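Local coordinates for PKS_KS domain-containing protein (Photorhabdus luminescens subsp. laumondii, PDB 6SMO), which probably acts as a 3-oxoacyl-[acyl-carrier-protein] synthase of the thiolase-like ketosynthase family and holds a pentaketo dodecanal chain in its pocket, at residues B[127-132]-B[184-189]. Sequence-based numbering, arbitrary orientation.
With LKZ (3,5,7,9,11-pentakis(oxidanylidene)dodecanal), chain H.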
# COMPACT_ATOMS: atom_id res chain seq x y z
N ILE B 127 -7.06 -8.79 -2.13
CA ILE B 127 -7.48 -7.68 -3.04
C ILE B 127 -6.83 -6.39 -2.57
O ILE B 127 -7.17 -5.92 -1.46
CB ILE B 127 -9.02 -7.57 -3.12
CG1 ILE B 127 -9.65 -8.86 -3.66
CG2 ILE B 127 -9.43 -6.35 -3.94
CD1 ILE B 127 -11.15 -8.94 -3.48
N ALA B 128 -5.93 -5.83 -3.38
CA ALA B 128 -5.12 -4.62 -3.08
C ALA B 128 -5.82 -3.37 -3.62
O ALA B 128 -6.73 -3.50 -4.46
CB ALA B 128 -3.74 -4.78 -3.67
N THR B 129 -5.39 -2.20 -3.14
CA THR B 129 -5.89 -0.86 -3.56
C THR B 129 -4.88 0.21 -3.14
O THR B 129 -4.19 -0.00 -2.13
CB THR B 129 -7.28 -0.58 -2.96
OG1 THR B 129 -7.84 0.52 -3.67
CG2 THR B 129 -7.24 -0.27 -1.48
N ALA B 130 -4.84 1.32 -3.87
CA ALA B 130 -3.95 2.45 -3.54
C ALA B 130 -4.71 3.47 -2.68
O ALA B 130 -4.13 3.92 -1.69
CB ALA B 130 -3.42 3.05 -4.81
N ILE B 131 -5.97 3.78 -3.02
CA ILE B 131 -6.75 4.81 -2.26
C ILE B 131 -8.09 4.25 -1.76
O ILE B 131 -8.81 5.01 -1.12
CB ILE B 131 -6.99 6.08 -3.10
CG1 ILE B 131 -8.25 5.95 -3.95
CG2 ILE B 131 -5.79 6.44 -3.93
CD1 ILE B 131 -8.21 6.77 -5.21
N ALA B 132 -8.42 3.01 -2.09
CA ALA B 132 -9.69 2.35 -1.69
C ALA B 132 -10.88 3.24 -2.09
O ALA B 132 -10.89 3.72 -3.24
CB ALA B 132 -9.66 2.04 -0.22
N VAL B 184 -7.06 -13.24 4.90
CA VAL B 184 -7.63 -12.12 4.08
C VAL B 184 -6.80 -10.87 4.36
O VAL B 184 -6.72 -10.46 5.54
CB VAL B 184 -9.12 -11.90 4.39
CG1 VAL B 184 -9.69 -10.69 3.65
CG2 VAL B 184 -9.95 -13.14 4.09
N SER B 185 -6.18 -10.29 3.33
CA SER B 185 -5.23 -9.15 3.44
C SER B 185 -5.60 -8.05 2.43
O SER B 185 -6.25 -8.36 1.41
CB SER B 185 -3.81 -9.61 3.24
OG SER B 185 -3.63 -10.16 1.95
N ASN B 186 -5.15 -6.83 2.74
CA ASN B 186 -5.30 -5.64 1.87
C ASN B 186 -3.94 -4.94 1.81
O ASN B 186 -3.60 -4.23 2.75
CB ASN B 186 -6.39 -4.67 2.33
CG ASN B 186 -6.39 -3.38 1.55
OD1 ASN B 186 -6.49 -2.31 2.12
ND2 ASN B 186 -6.26 -3.47 0.24
N ILE B 187 -3.16 -5.22 0.77
CA ILE B 187 -1.85 -4.56 0.57
C ILE B 187 -2.14 -3.23 -0.11
O ILE B 187 -2.86 -3.23 -1.09
CB ILE B 187 -0.91 -5.48 -0.24
CG1 ILE B 187 -0.57 -6.74 0.56
CG2 ILE B 187 0.34 -4.74 -0.66
CD1 ILE B 187 0.22 -7.75 -0.20
N SER B 188 -1.61 -2.13 0.42
CA SER B 188 -1.90 -0.79 -0.14
C SER B 188 -0.62 -0.08 -0.59
O SER B 188 -0.56 1.14 -0.43
CB SER B 188 -2.69 0.04 0.82
OG SER B 188 -2.04 0.11 2.07
N THR B 189 0.36 -0.82 -1.08
CA THR B 189 1.66 -0.25 -1.53
C THR B 189 1.52 0.56 -2.82
O THR B 189 2.27 0.27 -3.75
CB THR B 189 2.68 -1.37 -1.72
OG1 THR B 189 2.00 -2.43 -2.38
CG2 THR B 189 3.26 -1.86 -0.42
C4 LKZ H . -3.90 10.70 -4.01
C5 LKZ H . -3.19 9.67 -3.17
C6 LKZ H . -3.29 8.21 -3.62
C7 LKZ H . -1.93 7.76 -4.11
C8 LKZ H . -1.72 6.31 -4.54
C10 LKZ H . 1.64 5.60 -8.48
C22 LKZ H . -5.23 11.02 -3.34
C11 LKZ H . 0.49 4.92 -9.19
O19 LKZ H . -0.03 5.39 -10.18
C3 LKZ H . 1.24 5.56 -7.02
O23 LKZ H . 1.99 5.09 -6.19
C2 LKZ H . -0.19 6.01 -6.68
C9 LKZ H . -0.32 6.23 -5.17
O20 LKZ H . 0.66 6.42 -4.47
O21 LKZ H . -1.03 8.57 -4.22
O22 LKZ H . -2.60 10.01 -2.16
O24 LKZ H . -5.37 11.97 -2.60
C23 LKZ H . -6.37 10.07 -3.66
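With CG swung anti to the backbone N (chi1 172°), N186 carries its amide across to I127 in the thiolase-fold sheet, where 184-185 runs parallel beside 123-128 as the outermost strand of this chain. There N186 ND2 donates to I127 O at 3.1 Å in a moderately bent bond (N-H...O 146°); the oxygen receives it in the carbonyl plane on a lone pair, although it lies 22° out of the amide plane of N186. The side chain thus bonds to the backbone of strand 123-128. One step further, T129 N reaches I187 O in a weak bond of 3.4 Å, and the T129 methyl CG2 lies 3.8 Å from N186 ND2. A CA-H...O contact from S188 CA to T129 O follows. T129 OG1 accepts from A132 N at 3.0 Å, an ST motif that folds the loop back, and also bonds to S218 O. E219 binds the nitrogens of A130 and I131. The backbone of N186 and S188 bonds on to the neighbouring Ketoacyl_synth_N chain, whose S156 OG pairs with S188 OG. The turned loop lines the polyketide pocket with I131 and A130, whose CB lies 3.7 Å from LKZ C8.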